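Local atomic coordinates of penicillin-binding protein PbpB (Mycobacterium tuberculosis, PDB entry 6KGU), a protein that cross-links peptidoglycan from lipid intermediates during cell wall synthesis and is inactivated by beta-lactam antibiotics such as aztreonam. Residues A[314-326]-A[445-459]. Residues are numbered along the deposited sequence; the frame is centred on the assembly and turned at random.
Sequences PYTTTGVFGKSSN and MLRAVVQRDPMGYQQ. With AZR (2-({[(1Z)-1-(2-amino-1,3-thiazol-4-yl)-2-oxo-2-{[(2S,3S)-1-oxo-3-(sulfoamino)butan-2-yl]amino}ethylidene]amino}oxy)-2-methylpropanoic acid), chain B.
G322 shows how a glycine lets helix 317-323 and segment 445-459 approach closely: its CA lies 4.2 Å from the CA of V449, and V449 CG2 rests 3.7 Å from G322 CA while also touching the carbonyl oxygen of F321. The apolar packing continues along helix 317-323. With T318 OG1 beside the backbone N (chi1 -70°), the methyl CG2 is anti to it and is pressed to 3.5 Å from A448 CB, a tight carbon pair. M445 SD lies 3.9 Å from T317 CG2, with the F321 ring beyond; T318 OG1 touches M445 CG but is hydrogen-bonded to the backbone oxygen of P287.

The polar contact is made by K323. Its NZ, swung round by a bend at chi4 (-64°), donates to Y457 O and Q459 O, both at 2.9 Å, meeting the first carbonyl from well above its plane. D453 braces that loop: its OD2 accepts from Q458 N through the anti lone pair.

Next along the chain, S324 OG accepts from N12 of the opened aztreonam and N326 ND2 donates to its O10. S324-S325-N326 fit the SxN motif, which joins S269 and K272 of the probable SxxK motif, consistent with the active site of a penicillin-binding transpeptidase.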
ATOM      1  N   PRO A 314     -29.459   4.370 -13.582  1.00 33.71           N
ATOM      2  CA  PRO A 314     -28.659   5.218 -14.488  1.00 35.26           C
ATOM      3  C   PRO A 314     -27.386   5.740 -13.824  1.00 33.95           C
ATOM      4  O   PRO A 314     -27.165   6.948 -13.707  1.00 30.10           O
ATOM      5  CB  PRO A 314     -29.646   6.342 -14.831  1.00 30.38           C
ATOM      6  CG  PRO A 314     -30.449   6.506 -13.536  1.00 32.25           C
ATOM      7  CD  PRO A 314     -30.568   5.109 -12.952  1.00 34.47           C
ATOM      8  N   TYR A 315     -26.542   4.818 -13.347  1.00 31.96           N
ATOM      9  CA  TYR A 315     -25.234   5.217 -12.847  1.00 33.62           C
ATOM     10  C   TYR A 315     -24.385   5.730 -14.004  1.00 33.34           C
ATOM     11  O   TYR A 315     -24.391   5.163 -15.096  1.00 30.45           O
ATOM     12  CB  TYR A 315     -24.520   4.040 -12.166  1.00 32.53           C
ATOM     13  CG  TYR A 315     -25.259   3.460 -10.974  1.00 34.21           C
ATOM     14  CD1 TYR A 315     -25.947   4.281 -10.086  1.00 37.55           C
ATOM     15  CD2 TYR A 315     -25.274   2.089 -10.745  1.00 34.88           C
ATOM     16  CE1 TYR A 315     -26.633   3.744  -9.001  1.00 42.63           C
ATOM     17  CE2 TYR A 315     -25.959   1.547  -9.670  1.00 36.80           C
ATOM     18  CZ  TYR A 315     -26.636   2.377  -8.805  1.00 38.76           C
ATOM     19  OH  TYR A 315     -27.316   1.833  -7.737  1.00 46.02           O
ATOM     20  N   THR A 316     -23.663   6.812 -13.766  1.00 23.73           N
ATOM     21  CA  THR A 316     -22.606   7.164 -14.694  1.00 24.73           C
ATOM     22  C   THR A 316     -21.426   6.218 -14.501  1.00 29.89           C
ATOM     23  O   THR A 316     -21.345   5.473 -13.523  1.00 30.72           O
ATOM     24  CB  THR A 316     -22.131   8.601 -14.489  1.00 27.65           C
ATOM     25  OG1 THR A 316     -21.646   8.747 -13.148  1.00 27.14           O
ATOM     26  CG2 THR A 316     -23.269   9.607 -14.766  1.00 26.92           C
ATOM     27  N   THR A 317     -20.493   6.258 -15.451  1.00 29.69           N
ATOM     28  CA  THR A 317     -19.227   5.562 -15.267  1.00 29.18           C
ATOM     29  C   THR A 317     -18.560   6.003 -13.966  1.00 31.73           C
ATOM     30  O   THR A 317     -18.099   5.175 -13.170  1.00 27.80           O
ATOM     31  CB  THR A 317     -18.338   5.820 -16.481  1.00 27.94           C
ATOM     32  OG1 THR A 317     -18.927   5.173 -17.616  1.00 30.21           O
ATOM     33  CG2 THR A 317     -16.936   5.304 -16.266  1.00 27.27           C
ATOM     34  N   THR A 318     -18.533   7.314 -13.724  1.00 31.44           N
ATOM     35  CA  THR A 318     -18.051   7.827 -12.438  1.00 30.10           C
ATOM     36  C   THR A 318     -18.775   7.168 -11.268  1.00 29.25           C
ATOM     37  O   THR A 318     -18.140   6.667 -10.332  1.00 30.37           O
ATOM     38  CB  THR A 318     -18.209   9.350 -12.415  1.00 28.26           C
ATOM     39  OG1 THR A 318     -17.267   9.917 -13.334  1.00 34.28           O
ATOM     40  CG2 THR A 318     -17.959   9.931 -11.017  1.00 27.34           C
ATOM     41  N   GLY A 319     -20.108   7.102 -11.335  1.00 26.03           N
ATOM     42  CA  GLY A 319     -20.868   6.493 -10.262  1.00 25.62           C
ATOM     43  C   GLY A 319     -20.621   5.007 -10.084  1.00 28.99           C
ATOM     44  O   GLY A 319     -20.747   4.487  -8.974  1.00 30.68           O
ATOM     45  N   VAL A 320     -20.301   4.297 -11.164  1.00 25.36           N
ATOM     46  CA  VAL A 320     -20.016   2.870 -11.048  1.00 28.95           C
ATOM     47  C   VAL A 320     -18.854   2.644 -10.093  1.00 27.63           C
ATOM     48  O   VAL A 320     -18.906   1.782  -9.209  1.00 30.55           O
ATOM     49  CB  VAL A 320     -19.731   2.259 -12.431  1.00 26.18           C
ATOM     50  CG1 VAL A 320     -18.958   0.935 -12.278  1.00 25.72           C
ATOM     51  CG2 VAL A 320     -21.033   2.046 -13.189  1.00 27.64           C
ATOM     52  N   PHE A 321     -17.793   3.424 -10.250  1.00 25.61           N
ATOM     53  CA  PHE A 321     -16.666   3.320  -9.335  1.00 32.29           C
ATOM     54  C   PHE A 321     -16.905   4.071  -8.027  1.00 30.05           C
ATOM     55  O   PHE A 321     -16.475   3.599  -6.969  1.00 28.19           O
ATOM     56  CB  PHE A 321     -15.410   3.781 -10.071  1.00 28.69           C
ATOM     57  CG  PHE A 321     -15.144   2.956 -11.303  1.00 34.04           C
ATOM     58  CD1 PHE A 321     -14.771   1.619 -11.177  1.00 25.42           C
ATOM     59  CD2 PHE A 321     -15.332   3.479 -12.577  1.00 27.41           C
ATOM     60  CE1 PHE A 321     -14.546   0.813 -12.310  1.00 25.14           C
ATOM     61  CE2 PHE A 321     -15.106   2.689 -13.712  1.00 28.16           C
ATOM     62  CZ  PHE A 321     -14.708   1.351 -13.566  1.00 26.73           C
ATOM     63  N   GLY A 322     -17.652   5.179  -8.062  1.00 25.26           N
ATOM     64  CA  GLY A 322     -17.935   5.911  -6.836  1.00 25.30           C
ATOM     65  C   GLY A 322     -18.829   5.137  -5.879  1.00 33.97           C
ATOM     66  O   GLY A 322     -18.637   5.193  -4.661  1.00 30.56           O
ATOM     67  N   LYS A 323     -19.811   4.396  -6.413  1.00 28.85           N
ATOM     68  CA  LYS A 323     -20.705   3.567  -5.604  1.00 29.33           C
ATOM     69  C   LYS A 323     -20.239   2.121  -5.507  1.00 31.61           C
ATOM     70  O   LYS A 323     -20.780   1.368  -4.690  1.00 27.01           O
ATOM     71  CB  LYS A 323     -22.136   3.595  -6.161  1.00 28.22           C
ATOM     72  CG  LYS A 323     -22.818   4.966  -5.999  1.00 33.10           C
ATOM     73  CD  LYS A 323     -24.328   4.911  -6.150  1.00 48.16           C
ATOM     74  CE  LYS A 323     -24.943   6.321  -6.127  1.00 46.71           C
ATOM     75  NZ  LYS A 323     -24.745   7.018  -4.810  1.00 40.37           N
ATOM     76  N   SER A 324     -19.251   1.736  -6.314  1.00 27.83           N
ATOM     77  CA  SER A 324     -18.677   0.392  -6.334  1.00 29.09           C
ATOM     78  C   SER A 324     -19.721  -0.648  -6.765  1.00 31.38           C
ATOM     79  O   SER A 324     -20.010  -1.614  -6.056  1.00 30.05           O
ATOM     80  CB  SER A 324     -18.055   0.033  -4.982  1.00 25.59           C
ATOM     81  OG  SER A 324     -16.980  -0.903  -5.140  1.00 30.37           O
ATOM     82  N   SER A 325     -20.284  -0.431  -7.957  1.00 27.84           N
ATOM     83  CA  SER A 325     -21.152  -1.424  -8.591  1.00 27.33           C
ATOM     84  C   SER A 325     -20.280  -2.493  -9.239  1.00 27.90           C
ATOM     85  O   SER A 325     -19.517  -2.197 -10.167  1.00 27.68           O
ATOM     86  CB  SER A 325     -22.068  -0.764  -9.620  1.00 25.02           C
ATOM     87  OG  SER A 325     -22.751  -1.750 -10.391  1.00 28.62           O
ATOM     88  N   ASN A 326     -20.335  -3.723  -8.701  1.00 29.25           N
ATOM     89  CA  ASN A 326     -19.674  -4.856  -9.347  1.00 31.81           C
ATOM     90  C   ASN A 326     -20.251  -5.102 -10.735  1.00 32.68           C
ATOM     91  O   ASN A 326     -19.509  -5.378 -11.686  1.00 30.56           O
ATOM     92  CB  ASN A 326     -19.823  -6.139  -8.512  1.00 33.50           C
ATOM     93  CG  ASN A 326     -19.033  -6.116  -7.203  1.00 34.34           C
ATOM     94  OD1 ASN A 326     -18.181  -5.262  -6.972  1.00 32.86           O
ATOM     95  ND2 ASN A 326     -19.321  -7.084  -6.343  1.00 40.91           N
ATOM     96  N   MET A 445     -12.240  11.036 -11.454  1.00 26.35           N
ATOM     97  CA  MET A 445     -13.354  10.122 -11.218  1.00 34.44           C
ATOM     98  C   MET A 445     -13.362   9.614  -9.786  1.00 28.61           C
ATOM     99  O   MET A 445     -14.413   9.553  -9.146  1.00 30.33           O
ATOM    100  CB  MET A 445     -13.286   8.924 -12.176  1.00 30.78           C
ATOM    101  CG  MET A 445     -14.114   9.041 -13.433  1.00 40.93           C
ATOM    102  SD  MET A 445     -14.457   7.432 -14.192  1.00 38.75           S
ATOM    103  CE  MET A 445     -12.795   6.789 -14.403  1.00 39.38           C
ATOM    104  N   LEU A 446     -12.204   9.191  -9.282  1.00 29.37           N
ATOM    105  CA  LEU A 446     -12.157   8.612  -7.943  1.00 31.07           C
ATOM    106  C   LEU A 446     -12.364   9.658  -6.844  1.00 30.52           C
ATOM    107  O   LEU A 446     -12.456   9.282  -5.670  1.00 27.32           O
ATOM    108  CB  LEU A 446     -10.826   7.862  -7.744  1.00 27.88           C
ATOM    109  CG  LEU A 446     -10.637   6.620  -8.630  1.00 34.28           C
ATOM    110  CD1 LEU A 446      -9.291   5.947  -8.364  1.00 32.23           C
ATOM    111  CD2 LEU A 446     -11.784   5.624  -8.431  1.00 28.62           C
ATOM    112  N   ARG A 447     -12.465  10.941  -7.194  1.00 25.20           N
ATOM    113  CA  ARG A 447     -12.971  11.929  -6.240  1.00 31.60           C
ATOM    114  C   ARG A 447     -14.408  11.625  -5.839  1.00 34.71           C
ATOM    115  O   ARG A 447     -14.837  11.978  -4.734  1.00 29.78           O
ATOM    116  CB  ARG A 447     -12.897  13.348  -6.822  1.00 30.03           C
ATOM    117  CG  ARG A 447     -11.487  13.907  -6.966  1.00 29.34           C
ATOM    118  CD  ARG A 447     -11.514  15.283  -7.651  1.00 35.16           C
ATOM    119  NE  ARG A 447     -12.232  16.287  -6.867  1.00 33.06           N
ATOM    120  CZ  ARG A 447     -12.605  17.484  -7.327  1.00 37.98           C
ATOM    121  NH1 ARG A 447     -12.337  17.854  -8.581  1.00 33.77           N
ATOM    122  NH2 ARG A 447     -13.249  18.316  -6.531  1.00 38.00           N
ATOM    123  N   ALA A 448     -15.167  10.968  -6.722  1.00 26.61           N
ATOM    124  CA  ALA A 448     -16.555  10.644  -6.407  1.00 29.87           C
ATOM    125  C   ALA A 448     -16.668   9.712  -5.206  1.00 30.95           C
ATOM    126  O   ALA A 448     -17.668   9.754  -4.478  1.00 29.66           O
ATOM    127  CB  ALA A 448     -17.227  10.007  -7.626  1.00 32.56           C
ATOM    128  N   VAL A 449     -15.658   8.868  -4.981  1.00 27.78           N
ATOM    129  CA  VAL A 449     -15.711   7.915  -3.880  1.00 25.02           C
ATOM    130  C   VAL A 449     -15.794   8.635  -2.537  1.00 30.01           C
ATOM    131  O   VAL A 449     -16.471   8.169  -1.612  1.00 30.28           O
ATOM    132  CB  VAL A 449     -14.491   6.976  -3.954  1.00 28.68           C
ATOM    133  CG1 VAL A 449     -14.287   6.223  -2.621  1.00 30.78           C
ATOM    134  CG2 VAL A 449     -14.640   5.995  -5.135  1.00 26.57           C
ATOM    135  N   VAL A 450     -15.141   9.789  -2.408  1.00 28.64           N
ATOM    136  CA  VAL A 450     -15.116  10.499  -1.132  1.00 33.80           C
ATOM    137  C   VAL A 450     -16.128  11.635  -1.097  1.00 36.12           C
ATOM    138  O   VAL A 450     -16.138  12.420  -0.142  1.00 32.66           O
ATOM    139  CB  VAL A 450     -13.707  11.018  -0.800  1.00 30.80           C
ATOM    140  CG1 VAL A 450     -12.704   9.868  -0.832  1.00 36.71           C
ATOM    141  CG2 VAL A 450     -13.300  12.122  -1.772  1.00 30.00           C
ATOM    142  N   GLN A 451     -16.994  11.732  -2.102  1.00 31.01           N
ATOM    143  CA  GLN A 451     -17.974  12.803  -2.141  1.00 33.75           C
ATOM    144  C   GLN A 451     -19.171  12.484  -1.261  1.00 34.31           C
ATOM    145  O   GLN A 451     -19.718  11.376  -1.288  1.00 35.45           O
ATOM    146  CB  GLN A 451     -18.440  13.060  -3.573  1.00 34.83           C
ATOM    147  CG  GLN A 451     -19.602  14.056  -3.679  1.00 41.32           C
ATOM    148  CD  GLN A 451     -19.824  14.512  -5.106  1.00 35.62           C
ATOM    149  OE1 GLN A 451     -19.011  15.248  -5.661  1.00 40.42           O
ATOM    150  NE2 GLN A 451     -20.907  14.054  -5.715  1.00 34.74           N
ATOM    151  N   ARG A 452     -19.585  13.480  -0.494  1.00 38.67           N
ATOM    152  CA  ARG A 452     -20.690  13.382   0.446  1.00 40.39           C
ATOM    153  C   ARG A 452     -21.959  13.940  -0.195  1.00 37.81           C
ATOM    154  O   ARG A 452     -21.906  14.927  -0.934  1.00 38.53           O
ATOM    155  CB  ARG A 452     -20.338  14.158   1.728  1.00 44.07           C
ATOM    156  CG  ARG A 452     -21.150  13.781   2.945  1.00 47.27           C
ATOM    157  CD  ARG A 452     -20.631  14.430   4.236  1.00 47.15           C
ATOM    158  NE  ARG A 452     -19.563  13.672   4.893  1.00 45.05           N
ATOM    159  CZ  ARG A 452     -19.728  12.485   5.477  1.00 42.29           C
ATOM    160  NH1 ARG A 452     -20.910  11.891   5.460  1.00 44.28           N
ATOM    161  NH2 ARG A 452     -18.704  11.877   6.062  1.00 47.89           N
ATOM    162  N   ASP A 453     -23.094  13.286   0.056  1.00 39.01           N
ATOM    163  CA  ASP A 453     -24.364  13.832  -0.421  1.00 45.38           C
ATOM    164  C   ASP A 453     -25.459  13.560   0.602  1.00 47.50           C
ATOM    165  O   ASP A 453     -25.829  12.401   0.832  1.00 45.39           O
ATOM    166  CB  ASP A 453     -24.769  13.258  -1.786  1.00 43.00           C
ATOM    167  CG  ASP A 453     -26.074  13.869  -2.312  1.00 49.63           C
ATOM    168  OD1 ASP A 453     -26.598  14.800  -1.664  1.00 49.07           O
ATOM    169  OD2 ASP A 453     -26.586  13.435  -3.367  1.00 44.76           O
ATOM    170  N   PRO A 454     -26.012  14.608   1.219  1.00 53.06           N
ATOM    171  CA  PRO A 454     -27.094  14.393   2.196  1.00 57.75           C
ATOM    172  C   PRO A 454     -28.277  13.627   1.631  1.00 54.68           C
ATOM    173  O   PRO A 454     -28.833  12.762   2.318  1.00 54.11           O
ATOM    174  CB  PRO A 454     -27.483  15.821   2.602  1.00 54.67           C
ATOM    175  CG  PRO A 454     -26.278  16.649   2.298  1.00 57.44           C
ATOM    176  CD  PRO A 454     -25.642  16.027   1.094  1.00 55.40           C
ATOM    177  N   MET A 455     -28.666  13.904   0.386  1.00 55.31           N
ATOM    178  CA  MET A 455     -29.755  13.179  -0.261  1.00 52.32           C
ATOM    179  C   MET A 455     -29.346  11.796  -0.749  1.00 55.08           C
ATOM    180  O   MET A 455     -30.135  11.145  -1.446  1.00 59.75           O
ATOM    181  CB  MET A 455     -30.304  13.996  -1.427  1.00 56.21           C
ATOM    182  CG  MET A 455     -31.072  15.235  -0.998  1.00 66.73           C
ATOM    183  SD  MET A 455     -32.457  14.821   0.084  1.00 86.42           S
ATOM    184  CE  MET A 455     -33.387  13.675  -0.941  1.00 74.60           C
ATOM    185  N   GLY A 456     -28.140  11.340  -0.419  1.00 51.15           N
ATOM    186  CA  GLY A 456     -27.710   9.997  -0.758  1.00 48.73           C
ATOM    187  C   GLY A 456     -27.354   9.792  -2.216  1.00 47.58           C
ATOM    188  O   GLY A 456     -26.434   9.023  -2.532  1.00 42.82           O
ATOM    189  N   TYR A 457     -28.061  10.485  -3.115  1.00 46.08           N
ATOM    190  CA  TYR A 457     -27.990  10.132  -4.530  1.00 44.02           C
ATOM    191  C   TYR A 457     -26.571  10.268  -5.079  1.00 43.21           C
ATOM    192  O   TYR A 457     -26.106   9.394  -5.816  1.00 36.09           O
ATOM    193  CB  TYR A 457     -28.982  10.975  -5.331  1.00 48.03           C
ATOM    194  CG  TYR A 457     -30.437  10.636  -5.035  1.00 56.43           C
ATOM    195  CD1 TYR A 457     -30.935   9.353  -5.269  1.00 58.94           C
ATOM    196  CD2 TYR A 457     -31.311  11.592  -4.514  1.00 57.70           C
ATOM    197  CE1 TYR A 457     -32.258   9.030  -4.992  1.00 59.77           C
ATOM    198  CE2 TYR A 457     -32.644  11.276  -4.236  1.00 62.85           C
ATOM    199  CZ  TYR A 457     -33.107   9.995  -4.477  1.00 64.61           C
ATOM    200  OH  TYR A 457     -34.418   9.667  -4.207  1.00 77.37           O
ATOM    201  N   GLN A 458     -25.856  11.337  -4.722  1.00 34.33           N
ATOM    202  CA  GLN A 458     -24.525  11.569  -5.273  1.00 35.62           C
ATOM    203  C   GLN A 458     -23.419  11.318  -4.253  1.00 32.82           C
ATOM    204  O   GLN A 458     -22.381  11.988  -4.284  1.00 35.86           O
ATOM    205  CB  GLN A 458     -24.391  12.983  -5.853  1.00 30.92           C
ATOM    206  CG  GLN A 458     -25.540  13.459  -6.740  1.00 39.94           C
ATOM    207  CD  GLN A 458     -25.826  12.518  -7.901  1.00 41.96           C
ATOM    208  OE1 GLN A 458     -24.950  11.773  -8.355  1.00 39.29           O
ATOM    209  NE2 GLN A 458     -27.059  12.540  -8.378  1.00 38.14           N
ATOM    210  N   GLN A 459     -23.611  10.357  -3.351  1.00 33.88           N
ATOM    211  CA  GLN A 459     -22.606  10.037  -2.346  1.00 36.68           C
ATOM    212  C   GLN A 459     -21.840   8.781  -2.740  1.00 30.56           C
ATOM    213  O   GLN A 459     -22.437   7.801  -3.179  1.00 32.63           O
ATOM    214  CB  GLN A 459     -23.248   9.831  -0.979  1.00 32.90           C
ATOM    215  CG  GLN A 459     -22.240   9.597   0.151  1.00 36.39           C
ATOM    216  CD  GLN A 459     -22.829   9.963   1.484  1.00 36.29           C
ATOM    217  OE1 GLN A 459     -23.169  11.126   1.712  1.00 36.41           O
ATOM    218  NE2 GLN A 459     -22.993   8.977   2.360  1.00 34.63           N
TER
HETATM  219  C7  AZR B 701     -19.275  -3.816  -2.212  1.00 36.47           C
HETATM  220  S8  AZR B 701     -13.867 -10.147  -3.810  1.00 64.23           S
HETATM  221  O9  AZR B 701     -14.832  -4.348  -2.556  1.00 31.29           O
HETATM  222  O10 AZR B 701     -18.195  -7.276  -4.080  1.00 42.19           O
HETATM  223  O11 AZR B 701     -18.909  -7.874  -1.072  1.00 47.11           O
HETATM  224  N12 AZR B 701     -17.300  -2.378  -2.621  1.00 32.34           N
HETATM  225  N13 AZR B 701     -16.994  -6.078  -2.557  1.00 34.59           N
HETATM  226  N14 AZR B 701     -17.836  -8.790  -1.286  1.00 46.91           N
HETATM  227  N15 AZR B 701     -15.498 -10.263  -1.803  1.00 49.67           N
HETATM  228  N16 AZR B 701     -13.710 -11.787  -1.681  1.00 45.76           N
HETATM  229  S17 AZR B 701     -17.004  -1.277  -1.505  1.00 34.08           S
HETATM  230  C18 AZR B 701     -17.760  -3.732  -2.262  1.00 32.77           C
HETATM  231  C19 AZR B 701     -17.120  -4.772  -3.197  1.00 36.57           C
HETATM  232  C20 AZR B 701     -15.666  -4.285  -3.423  1.00 34.25           C
HETATM  233  C21 AZR B 701     -17.480  -7.220  -3.080  1.00 45.67           C
HETATM  234  C22 AZR B 701     -17.136  -8.438  -2.297  1.00 49.18           C
HETATM  235  C23 AZR B 701     -19.684  -8.182   0.066  1.00 55.36           C
HETATM  236  C24 AZR B 701     -15.945  -9.254  -2.647  1.00 46.61           C
HETATM  237  C25 AZR B 701     -15.203  -9.053  -3.767  1.00 45.57           C
HETATM  238  C26 AZR B 701     -14.405 -10.814  -2.287  1.00 48.50           C
HETATM  239  C27 AZR B 701     -18.803  -7.896   1.269  1.00 52.32           C
HETATM  240  C28 AZR B 701     -20.943  -7.333   0.090  1.00 53.23           C
HETATM  241  C29 AZR B 701     -20.054  -9.662  -0.001  1.00 48.12           C
HETATM  242  O30 AZR B 701     -20.013 -10.316  -1.020  1.00 54.18           O
HETATM  243  O31 AZR B 701     -20.461 -10.132   1.137  1.00 56.48           O
HETATM  244  O32 AZR B 701     -18.241  -0.848  -0.965  1.00 36.19           O
HETATM  245  O33 AZR B 701     -16.443  -0.038  -2.265  1.00 32.28           O
HETATM  246  O34 AZR B 701     -15.961  -1.762  -0.677  1.00 37.19           O